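Local structure of glycosyl hydrolase, family 38 (Enterococcus faecalis, 5KBP) at residues A[18-23]-A[369-374]; A[27-32]-A[64-69]; A[83-88]-A[262-267]; A[184-189]-A[269-274]. The protein probably acts as an alpha-mannosidase of glycosyl hydrolase family 38, cleaving alpha-linked mannose residues from carbohydrates. All blocks are in the same frame, centred on the assembly; numbering follows the deposited sequence.

Interaction 1. Residues A[18-23]-A[369-374]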
# COMPACT_ATOMS: atom_id res chain seq x y z
N ASP A 18 15.74 -10.16 -6.30
CA ASP A 18 14.75 -9.17 -6.70
C ASP A 18 13.69 -9.07 -5.62
O ASP A 18 13.00 -10.05 -5.32
CB ASP A 18 14.13 -9.56 -8.05
CG ASP A 18 15.17 -9.72 -9.14
OD1 ASP A 18 15.61 -8.69 -9.69
OD2 ASP A 18 15.53 -10.87 -9.46
N ARG A 19 13.56 -7.88 -5.03
CA ARG A 19 12.71 -7.71 -3.86
C ARG A 19 11.25 -8.03 -4.18
O ARG A 19 10.53 -8.60 -3.35
CB ARG A 19 12.84 -6.29 -3.32
CG ARG A 19 12.31 -6.09 -1.91
CD ARG A 19 12.85 -4.79 -1.32
NE ARG A 19 12.34 -4.54 0.02
CZ ARG A 19 11.24 -3.84 0.29
NH1 ARG A 19 10.54 -3.30 -0.70
NH2 ARG A 19 10.86 -3.66 1.54
N GLU A 20 10.80 -7.68 -5.38
CA GLU A 20 9.46 -7.99 -5.84
C GLU A 20 9.47 -8.09 -7.35
O GLU A 20 10.04 -7.23 -8.02
CB GLU A 20 8.45 -6.93 -5.37
CG GLU A 20 8.97 -5.51 -5.47
CD GLU A 20 8.07 -4.51 -4.76
OE1 GLU A 20 8.26 -3.29 -4.95
OE2 GLU A 20 7.17 -4.95 -4.01
N TRP A 21 8.86 -9.15 -7.88
CA TRP A 21 8.88 -9.39 -9.32
C TRP A 21 7.63 -10.14 -9.78
O TRP A 21 6.55 -9.56 -9.87
CB TRP A 21 10.14 -10.17 -9.71
CG TRP A 21 10.40 -10.21 -11.18
CD1 TRP A 21 9.79 -9.46 -12.14
CD2 TRP A 21 11.35 -11.04 -11.87
NE1 TRP A 21 10.29 -9.77 -13.38
CE2 TRP A 21 11.25 -10.74 -13.24
CE3 TRP A 21 12.26 -12.01 -11.45
CZ2 TRP A 21 12.04 -11.38 -14.20
CZ3 TRP A 21 13.04 -12.64 -12.40
CH2 TRP A 21 12.92 -12.32 -13.76
N TYR A 22 7.78 -11.44 -10.08
CA TYR A 22 6.67 -12.22 -10.63
C TYR A 22 5.71 -12.71 -9.56
O TYR A 22 4.63 -13.21 -9.90
CB TYR A 22 7.20 -13.41 -11.43
CG TYR A 22 8.19 -14.28 -10.70
CD1 TYR A 22 9.55 -14.00 -10.72
CD2 TYR A 22 7.77 -15.41 -10.00
CE1 TYR A 22 10.46 -14.80 -10.05
CE2 TYR A 22 8.68 -16.22 -9.33
CZ TYR A 22 10.02 -15.90 -9.36
OH TYR A 22 10.93 -16.70 -8.70
N LEU A 23 6.06 -12.59 -8.29
CA LEU A 23 5.18 -12.90 -7.18
C LEU A 23 4.81 -11.62 -6.44
O LEU A 23 5.51 -10.60 -6.56
CB LEU A 23 5.85 -13.88 -6.20
CG LEU A 23 6.02 -15.33 -6.65
CD1 LEU A 23 6.81 -16.11 -5.62
CD2 LEU A 23 4.66 -15.96 -6.89
N MET A 369 2.37 2.06 -5.49
CA MET A 369 1.58 3.28 -5.37
C MET A 369 1.40 3.68 -3.91
O MET A 369 1.42 4.88 -3.58
CB MET A 369 0.22 3.09 -6.04
CG MET A 369 0.25 3.10 -7.56
SD MET A 369 0.44 4.75 -8.27
CE MET A 369 2.19 4.77 -8.62
N THR A 370 1.23 2.70 -3.02
CA THR A 370 1.14 3.00 -1.60
C THR A 370 2.43 3.62 -1.08
O THR A 370 2.40 4.59 -0.32
CB THR A 370 0.79 1.74 -0.81
OG1 THR A 370 -0.52 1.29 -1.17
CG2 THR A 370 0.84 2.01 0.69
N ARG A 371 3.58 3.07 -1.50
CA ARG A 371 4.86 3.65 -1.11
C ARG A 371 5.01 5.07 -1.66
O ARG A 371 5.51 5.96 -0.96
CB ARG A 371 6.01 2.77 -1.60
CG ARG A 371 5.96 1.33 -1.12
CD ARG A 371 7.30 0.66 -1.33
NE ARG A 371 7.28 -0.77 -1.04
CZ ARG A 371 7.21 -1.72 -1.96
NH1 ARG A 371 7.19 -3.00 -1.61
NH2 ARG A 371 7.16 -1.40 -3.25
N PHE A 372 4.59 5.29 -2.91
CA PHE A 372 4.64 6.62 -3.49
C PHE A 372 3.78 7.60 -2.71
O PHE A 372 4.21 8.72 -2.41
CB PHE A 372 4.21 6.57 -4.96
CG PHE A 372 5.32 6.22 -5.91
CD1 PHE A 372 6.55 6.85 -5.81
CD2 PHE A 372 5.14 5.26 -6.89
CE1 PHE A 372 7.58 6.53 -6.68
CE2 PHE A 372 6.16 4.94 -7.76
CZ PHE A 372 7.38 5.57 -7.66
N GLU A 373 2.55 7.20 -2.38
CA GLU A 373 1.66 8.06 -1.60
C GLU A 373 2.27 8.41 -0.25
O GLU A 373 2.24 9.57 0.18
CB GLU A 373 0.30 7.39 -1.42
CG GLU A 373 -0.49 7.18 -2.70
CD GLU A 373 -1.40 8.34 -3.02
OE1 GLU A 373 -2.05 8.31 -4.08
OE2 GLU A 373 -1.46 9.29 -2.21
N ASN A 374 2.85 7.41 0.43
CA ASN A 374 3.39 7.64 1.77
C ASN A 374 4.62 8.53 1.73
O ASN A 374 4.75 9.47 2.52
CB ASN A 374 3.71 6.30 2.43
CG ASN A 374 2.46 5.53 2.82
OD1 ASN A 374 1.39 6.11 3.02
ND2 ASN A 374 2.59 4.21 2.92
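The backbones stay well apart at E20 and R371, whose CA atoms are 13.4 Å from each other, with 18-23 in a loop and 369-374 on helix 362-393. Long side chains therefore make the whole contact. E20 and R371 reach toward each other from opposite directions and meet in a salt bridge. The guanidinium grips the carboxylate end-on, with one nitrogen for each oxygen. R371 NH2 donates to E20 OE1 at 2.8 Å, on the syn lone pair. R371 NH1 donates to E20 OE2 at 3.1 Å and the bond is nearly straight, 170°. E20 OE2 lies in the guanidinium plane, but NH1 sits above the carboxylate plane. The two flat groups are thus twisted, 53° apart. R371 is extended from CG to NE, which carries its charge far out from the helix axis. The bridge ties the loop after strand 7-13, in the N-terminal family 38 domain, to the long helix of the alpha-mannosidase middle domain. R19 adds its NH1 over one face of the R371 guanidinium, 3.5 Å from R371 NH1. Both are donors, so no bond forms there. R19 itself is held by a salt bridge to D63, and E20 probably offsets some of the paired positive charge. E20 OE1 also bonds to S355, and R371 NH2 bonds to N350. The adjacent T370 hydrogen-bonds through OG1 to T370 OG1 of the second subunit.

Interaction 2. Residues A[27-32]-A[64-69]. With SO4 (sulfate ion), chain C.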
# COMPACT_ATOMS: atom_id res chain seq x y z
N GLU A 27 5.26 -12.79 -0.91
CA GLU A 27 5.66 -14.13 -1.33
C GLU A 27 7.17 -14.22 -1.50
O GLU A 27 7.80 -15.19 -1.06
CB GLU A 27 4.94 -14.51 -2.62
CG GLU A 27 3.43 -14.66 -2.48
CD GLU A 27 3.02 -15.98 -1.85
OE1 GLU A 27 3.87 -16.90 -1.79
OE2 GLU A 27 1.86 -16.10 -1.41
N HIS A 28 7.77 -13.20 -2.13
CA HIS A 28 9.23 -13.13 -2.17
C HIS A 28 9.81 -12.88 -0.79
O HIS A 28 10.86 -13.43 -0.44
CB HIS A 28 9.68 -12.02 -3.13
CG HIS A 28 9.36 -12.29 -4.57
ND1 HIS A 28 9.94 -13.31 -5.28
CD2 HIS A 28 8.53 -11.65 -5.43
CE1 HIS A 28 9.48 -13.30 -6.52
NE2 HIS A 28 8.62 -12.30 -6.63
N HIS A 29 9.13 -12.05 0.02
CA HIS A 29 9.66 -11.68 1.32
C HIS A 29 9.76 -12.88 2.25
O HIS A 29 10.75 -13.04 2.97
CB HIS A 29 8.79 -10.59 1.95
CG HIS A 29 9.36 -10.01 3.21
ND1 HIS A 29 8.58 -9.33 4.12
CD2 HIS A 29 10.61 -10.01 3.70
CE1 HIS A 29 9.34 -8.94 5.13
NE2 HIS A 29 10.58 -9.33 4.90
N MET A 30 8.73 -13.74 2.26
CA MET A 30 8.77 -14.92 3.12
C MET A 30 9.84 -15.91 2.66
O MET A 30 10.35 -16.68 3.48
CB MET A 30 7.40 -15.59 3.15
CG MET A 30 6.31 -14.76 3.81
SD MET A 30 6.68 -14.31 5.52
CE MET A 30 7.20 -12.60 5.33
N ARG A 31 10.18 -15.90 1.37
CA ARG A 31 11.28 -16.72 0.90
C ARG A 31 12.63 -16.09 1.21
O ARG A 31 13.64 -16.81 1.31
CB ARG A 31 11.14 -16.96 -0.61
CG ARG A 31 10.06 -17.97 -0.95
CD ARG A 31 9.77 -18.03 -2.44
NE ARG A 31 8.80 -19.08 -2.75
CZ ARG A 31 7.49 -18.92 -2.71
NH1 ARG A 31 6.97 -17.74 -2.37
NH2 ARG A 31 6.68 -19.93 -3.00
N LEU A 32 12.68 -14.77 1.39
CA LEU A 32 13.90 -14.12 1.85
C LEU A 32 14.23 -14.54 3.28
O LEU A 32 15.41 -14.68 3.64
CB LEU A 32 13.77 -12.60 1.75
CG LEU A 32 15.02 -11.80 2.12
CD1 LEU A 32 16.14 -12.07 1.13
CD2 LEU A 32 14.71 -10.30 2.18
N TYR A 64 14.68 -8.63 6.73
CA TYR A 64 14.75 -9.86 7.51
C TYR A 64 14.41 -9.61 8.97
O TYR A 64 13.71 -10.42 9.60
CB TYR A 64 16.14 -10.48 7.38
CG TYR A 64 16.35 -11.72 8.23
CD1 TYR A 64 15.80 -12.95 7.85
CD2 TYR A 64 17.12 -11.68 9.39
CE1 TYR A 64 16.00 -14.08 8.62
CE2 TYR A 64 17.32 -12.81 10.16
CZ TYR A 64 16.76 -14.01 9.77
OH TYR A 64 16.96 -15.14 10.53
N LEU A 65 14.89 -8.50 9.54
CA LEU A 65 14.70 -8.24 10.95
C LEU A 65 13.31 -7.72 11.29
O LEU A 65 12.91 -7.77 12.46
CB LEU A 65 15.75 -7.24 11.45
CG LEU A 65 17.17 -7.80 11.52
CD1 LEU A 65 18.08 -6.82 12.23
CD2 LEU A 65 17.18 -9.15 12.22
N GLN A 66 12.56 -7.21 10.31
CA GLN A 66 11.20 -6.80 10.60
C GLN A 66 10.27 -7.99 10.79
O GLN A 66 9.20 -7.84 11.39
CB GLN A 66 10.66 -5.87 9.50
CG GLN A 66 10.34 -6.54 8.18
CD GLN A 66 9.46 -5.67 7.30
OE1 GLN A 66 8.73 -4.81 7.80
NE2 GLN A 66 9.53 -5.89 6.00
N VAL A 67 10.66 -9.16 10.30
CA VAL A 67 9.91 -10.39 10.57
C VAL A 67 10.50 -11.16 11.74
O VAL A 67 9.77 -11.73 12.55
CB VAL A 67 9.86 -11.27 9.30
CG1 VAL A 67 9.02 -12.51 9.55
CG2 VAL A 67 9.29 -10.48 8.14
N ARG A 68 11.83 -11.18 11.86
CA ARG A 68 12.53 -11.89 12.93
C ARG A 68 13.41 -10.92 13.70
O ARG A 68 14.65 -10.94 13.57
CB ARG A 68 13.37 -13.04 12.37
CG ARG A 68 12.64 -13.92 11.37
CD ARG A 68 13.27 -15.30 11.32
NE ARG A 68 13.08 -16.01 12.58
CZ ARG A 68 13.67 -17.15 12.90
NH1 ARG A 68 14.51 -17.73 12.05
NH2 ARG A 68 13.43 -17.73 14.07
N PRO A 69 12.82 -10.06 14.53
CA PRO A 69 13.63 -9.05 15.24
C PRO A 69 14.56 -9.64 16.28
O PRO A 69 15.61 -9.05 16.56
CB PRO A 69 12.57 -8.14 15.87
CG PRO A 69 11.38 -9.02 16.04
CD PRO A 69 11.39 -9.96 14.87
S SO4 C . 15.66 -20.40 14.83
O1 SO4 C . 15.89 -19.18 15.60
O2 SO4 C . 14.23 -20.56 14.57
O3 SO4 C . 16.15 -21.55 15.58
O4 SO4 C . 16.38 -20.32 13.56
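The H29 ring and the Q66 amide meet obliquely, their planes 42° apart, and V67 also comes to the ring at a slant. The site lies in the N-terminal family 38 domain, where helix 25-45 packs against the end of helix 59-65. H29 CE1 makes the closest approaches, 3.2 Å to Q66 NE2 and 3.4 Å to V67 CG2. No hydrogen bond crosses between the segments. The imidazole is fixed instead by its two nitrogens: ND1 bonds to E26 and NE2 to the backbone oxygen of D63. Both partners are acceptors, which is consistent with a doubly protonated ring. H29 CG lies anti to the backbone N (chi1 -172°), and this swings the ring over to 64-69. M30 starts away from that segment. Bends at chi2 and chi3 bring its CE back to 4.1 Å from V67 CG2. V67 also packs on Y342 of the second subunit, and M30 on F381 of that subunit. R68 turns elsewhere, with D37 and D338 of the second subunit as salt-bridge partners. At the edge of its guanidinium sits a sulfate, probably from the crystallisation liquor, and R68 NH2 donates to sulfate O2 at 3.0 Å, 162°.

Interaction 3. Residues A[83-88]-A[262-267]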
# COMPACT_ATOMS: atom_id res chain seq x y z
N LYS A 83 31.54 -12.63 7.57
CA LYS A 83 30.92 -13.74 6.85
C LYS A 83 29.61 -13.36 6.17
O LYS A 83 29.15 -14.11 5.30
CB LYS A 83 30.70 -14.93 7.79
CG LYS A 83 31.98 -15.52 8.34
CD LYS A 83 31.76 -16.89 8.94
CE LYS A 83 33.08 -17.59 9.22
NZ LYS A 83 33.88 -17.74 7.98
N LEU A 84 29.01 -12.24 6.55
CA LEU A 84 27.86 -11.69 5.84
C LEU A 84 28.30 -10.38 5.20
O LEU A 84 28.46 -9.37 5.90
CB LEU A 84 26.67 -11.49 6.78
CG LEU A 84 25.30 -11.38 6.10
CD1 LEU A 84 25.08 -12.57 5.18
CD2 LEU A 84 24.19 -11.28 7.14
N LYS A 85 28.52 -10.41 3.89
CA LYS A 85 29.03 -9.25 3.16
C LYS A 85 27.86 -8.39 2.71
O LYS A 85 26.99 -8.85 1.96
CB LYS A 85 29.86 -9.72 1.96
CG LYS A 85 31.01 -10.64 2.31
CD LYS A 85 32.11 -9.91 3.07
CE LYS A 85 33.37 -10.76 3.17
NZ LYS A 85 34.47 -10.04 3.87
N ILE A 86 27.84 -7.13 3.16
CA ILE A 86 26.70 -6.25 2.97
C ILE A 86 27.14 -5.00 2.20
O ILE A 86 28.31 -4.64 2.17
CB ILE A 86 26.05 -5.85 4.31
CG1 ILE A 86 27.03 -5.03 5.15
CG2 ILE A 86 25.60 -7.09 5.07
CD1 ILE A 86 26.42 -4.42 6.38
N GLY A 87 26.15 -4.34 1.59
CA GLY A 87 26.38 -3.08 0.93
C GLY A 87 27.05 -3.23 -0.42
O GLY A 87 27.23 -4.33 -0.94
N PRO A 88 27.48 -2.10 -1.01
CA PRO A 88 27.45 -0.77 -0.39
C PRO A 88 26.18 0.03 -0.63
O PRO A 88 26.09 1.17 -0.18
CB PRO A 88 28.64 -0.07 -1.04
CG PRO A 88 28.66 -0.64 -2.43
CD PRO A 88 28.15 -2.07 -2.32
N ASN A 262 35.34 -14.17 -1.54
CA ASN A 262 34.45 -13.02 -1.49
C ASN A 262 35.02 -11.95 -2.41
O ASN A 262 36.16 -12.02 -2.86
CB ASN A 262 34.28 -12.49 -0.06
CG ASN A 262 35.61 -12.27 0.63
OD1 ASN A 262 36.27 -11.26 0.41
ND2 ASN A 262 36.00 -13.21 1.48
N PHE A 263 34.19 -10.93 -2.68
CA PHE A 263 34.58 -9.90 -3.64
C PHE A 263 35.77 -9.07 -3.15
O PHE A 263 36.58 -8.61 -3.96
CB PHE A 263 33.40 -8.99 -3.95
CG PHE A 263 32.48 -9.55 -5.01
CD1 PHE A 263 32.94 -9.72 -6.30
CD2 PHE A 263 31.18 -9.89 -4.70
CE1 PHE A 263 32.11 -10.22 -7.28
CE2 PHE A 263 30.34 -10.40 -5.68
CZ PHE A 263 30.81 -10.56 -6.97
N ASP A 264 35.89 -8.87 -1.83
CA ASP A 264 37.01 -8.10 -1.31
C ASP A 264 38.33 -8.80 -1.58
O ASP A 264 39.30 -8.17 -2.02
CB ASP A 264 36.83 -7.86 0.19
CG ASP A 264 35.67 -6.94 0.50
OD1 ASP A 264 35.51 -5.93 -0.22
OD2 ASP A 264 34.91 -7.22 1.45
N ASP A 265 38.39 -10.11 -1.33
CA ASP A 265 39.63 -10.86 -1.55
C ASP A 265 39.92 -11.02 -3.04
O ASP A 265 41.08 -10.93 -3.46
CB ASP A 265 39.55 -12.22 -0.87
CG ASP A 265 39.62 -12.12 0.64
OD1 ASP A 265 40.06 -11.07 1.15
OD2 ASP A 265 39.23 -13.10 1.32
N TYR A 266 38.88 -11.27 -3.85
CA TYR A 266 39.10 -11.44 -5.29
C TYR A 266 39.61 -10.15 -5.93
O TYR A 266 40.57 -10.18 -6.71
CB TYR A 266 37.81 -11.90 -5.96
CG TYR A 266 37.95 -12.05 -7.47
CD1 TYR A 266 38.67 -13.10 -8.01
CD2 TYR A 266 37.35 -11.14 -8.33
CE1 TYR A 266 38.81 -13.24 -9.39
CE2 TYR A 266 37.48 -11.28 -9.71
CZ TYR A 266 38.20 -12.33 -10.23
OH TYR A 266 38.33 -12.47 -11.59
N LEU A 267 38.97 -9.02 -5.61
CA LEU A 267 39.37 -7.75 -6.21
C LEU A 267 40.82 -7.40 -5.89
O LEU A 267 41.54 -6.89 -6.74
CB LEU A 267 38.44 -6.63 -5.73
CG LEU A 267 37.05 -6.58 -6.38
CD1 LEU A 267 36.16 -5.58 -5.66
CD2 LEU A 267 37.17 -6.23 -7.85
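K85 and N262 lie aslant to each other, the lysine reaching from strand 84-85 over the start of helix 263-270. Contact is made by the far end of K85. Its CE rests 3.7 Å from N262 CG and 3.8 Å from N262 CB. This is a van der Waals contact between the lysine methylene and the root of the amide. K85 bends at chi2 (-69°) and then runs straight to NZ, which brings the ammonium near the first helical turn. There it faces D264, again at a slant. K85 NZ is 3.7 Å from D264 OD2, a long salt bridge, so the attraction is probably weaker than that of a close ion pair. D265 is further off and makes no direct contact with the lysine.

N262 is held by bonds within its own helix turn and by N50. Its CG sits between the backbone N and the carbonyl carbon (chi1 51°), which folds the amide back over the helix start. N262 OD1 accepts from D265 N at 3.0 Å, with the donor above the carbonyl plane. N262 ND2 bonds to N50 in the loop before strand 52-53, and more weakly to D265 OD2. The amide group therefore has partners at both its oxygen and its nitrogen. Strand 84-85 pairs with strand 52-53, so N50 and K85 approach the helix start from neighbouring parts of the fold. The bond from N262 OD1 to D265 N is that of an asparagine N-cap, here opening a helix of the family 38 N-terminal alpha/beta domain.

Interaction 4. Residues A[184-189]-A[269-274]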
# COMPACT_ATOMS: atom_id res chain seq x y z
N LYS A 184 38.29 7.12 -13.82
CA LYS A 184 38.50 5.75 -14.26
C LYS A 184 38.43 4.81 -13.07
O LYS A 184 39.11 5.03 -12.06
CB LYS A 184 39.85 5.63 -14.98
CG LYS A 184 40.49 4.26 -14.95
CD LYS A 184 41.72 4.24 -15.85
CE LYS A 184 42.79 3.31 -15.33
NZ LYS A 184 43.35 3.77 -14.02
N ILE A 185 37.61 3.77 -13.19
CA ILE A 185 37.47 2.74 -12.16
C ILE A 185 37.78 1.38 -12.79
O ILE A 185 37.89 1.24 -14.01
CB ILE A 185 36.07 2.73 -11.52
CG1 ILE A 185 35.01 2.38 -12.56
CG2 ILE A 185 35.77 4.08 -10.89
CD1 ILE A 185 33.64 2.12 -11.98
N PHE A 186 37.92 0.38 -11.93
CA PHE A 186 38.14 -0.99 -12.38
C PHE A 186 36.79 -1.67 -12.62
O PHE A 186 35.92 -1.66 -11.75
CB PHE A 186 38.95 -1.78 -11.35
CG PHE A 186 39.10 -3.24 -11.68
CD1 PHE A 186 39.93 -3.64 -12.72
CD2 PHE A 186 38.40 -4.20 -10.97
CE1 PHE A 186 40.06 -4.98 -13.03
CE2 PHE A 186 38.54 -5.54 -11.28
CZ PHE A 186 39.37 -5.93 -12.31
N GLY A 187 36.63 -2.25 -13.81
CA GLY A 187 35.38 -2.89 -14.20
C GLY A 187 35.52 -4.40 -14.17
O GLY A 187 36.45 -4.96 -14.77
N LEU A 188 34.60 -5.05 -13.46
CA LEU A 188 34.54 -6.51 -13.37
C LEU A 188 33.27 -6.97 -14.07
O LEU A 188 32.16 -6.75 -13.57
CB LEU A 188 34.57 -6.96 -11.91
CG LEU A 188 34.58 -8.47 -11.65
CD1 LEU A 188 35.78 -9.12 -12.33
CD2 LEU A 188 34.57 -8.77 -10.16
N LEU A 189 33.43 -7.62 -15.22
CA LEU A 189 32.30 -8.05 -16.03
C LEU A 189 31.98 -9.51 -15.74
O LEU A 189 32.88 -10.36 -15.72
CB LEU A 189 32.60 -7.87 -17.52
CG LEU A 189 31.62 -8.53 -18.49
CD1 LEU A 189 30.25 -7.85 -18.42
CD2 LEU A 189 32.16 -8.52 -19.91
N ALA A 269 43.21 -9.54 -5.35
CA ALA A 269 44.11 -10.48 -6.02
C ALA A 269 44.16 -10.25 -7.52
O ALA A 269 45.24 -10.32 -8.12
CB ALA A 269 43.69 -11.92 -5.72
N VAL A 270 43.02 -9.98 -8.15
CA VAL A 270 42.99 -9.89 -9.61
C VAL A 270 43.63 -8.59 -10.09
O VAL A 270 44.32 -8.57 -11.12
CB VAL A 270 41.54 -10.05 -10.13
CG1 VAL A 270 40.65 -8.94 -9.62
CG2 VAL A 270 41.53 -10.10 -11.65
N GLN A 271 43.43 -7.50 -9.36
CA GLN A 271 43.98 -6.21 -9.75
C GLN A 271 45.47 -6.09 -9.48
O GLN A 271 46.10 -5.13 -9.96
CB GLN A 271 43.24 -5.08 -9.03
CG GLN A 271 41.77 -4.97 -9.40
CD GLN A 271 41.04 -3.93 -8.58
OE1 GLN A 271 41.25 -2.73 -8.74
NE2 GLN A 271 40.18 -4.39 -7.68
N GLU A 272 46.06 -7.03 -8.74
CA GLU A 272 47.49 -6.99 -8.47
C GLU A 272 48.30 -7.54 -9.63
O GLU A 272 49.46 -7.16 -9.81
CB GLU A 272 47.79 -7.77 -7.19
CG GLU A 272 49.14 -7.49 -6.56
CD GLU A 272 49.17 -7.85 -5.09
OE1 GLU A 272 49.45 -6.96 -4.26
OE2 GLU A 272 48.90 -9.02 -4.76
N GLU A 273 47.71 -8.42 -10.44
CA GLU A 273 48.37 -9.03 -11.59
C GLU A 273 47.66 -8.64 -12.88
O GLU A 273 47.46 -9.46 -13.78
CB GLU A 273 48.42 -10.55 -11.44
CG GLU A 273 49.01 -11.01 -10.12
CD GLU A 273 48.79 -12.49 -9.86
OE1 GLU A 273 48.32 -13.19 -10.78
OE2 GLU A 273 49.07 -12.95 -8.74
N LEU A 274 47.29 -7.37 -12.99
CA LEU A 274 46.54 -6.89 -14.15
C LEU A 274 47.49 -6.57 -15.30
O LEU A 274 48.47 -5.85 -15.09
CB LEU A 274 45.72 -5.66 -13.77
CG LEU A 274 44.26 -5.61 -14.20
CD1 LEU A 274 43.52 -6.86 -13.75
CD2 LEU A 274 43.59 -4.36 -13.63
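V270 is the first residue of 269-274 to reach strand 184-189, and its CG1 lies 4.2 Å from F186 CZ. Q271 comes next and makes the largest contribution from this segment. Its side chain runs over one face of the F186 ring. CG stands above the ring centre, 3.6 Å from the centroid and only 6° off the normal, a CH-pi contact. The chain stays extended beyond CG, so the amide follows across the same face toward F186 CB. Amide and ring are almost parallel, 4° apart, and stacked, with Q271 CD 3.6 Å from F186 CD2. Q271 NE2 is held by a weak hydrogen bond to L267 O, which probably helps to keep the amide in this position. L274 closes the segment. Its CD2 meets F186 CE1 at 3.6 Å, on a slant to the ring. All three residues thus gather on one phenyl group, which its chi1 of 175° turns out from the strand. F186 also packs on L267 of helix 263-270, and L274 on W176 of strand 174-178. Strand 184-189 runs between strands 147-150 and 174-178 in a mixed sheet, and the end of helix 263-270 lies against it.

How the interactions relate
Interactions 3 and 4 share helix 263-270, one at its start and one at its end. They touch through L267 on F186 and through F263 and Y266 on L188. Both are partly buried and neither meets the second subunit. Their chemistry differs: a long ion pair and a lysine methylene on a capping asparagine in interaction 3, ring and aliphatic packing in interaction 4. Interactions 1 and 2 are more buried and adjoin through L23 N and H28 NE2, a probable hydrogen bond. Both also touch the second subunit. Interaction 1 alone joins the N-terminal and middle domains, and its chain loop encloses the other three. Only interaction 1 has hydrogen bonds between its segments; interactions 2 and 4 rest on van der Waals contact.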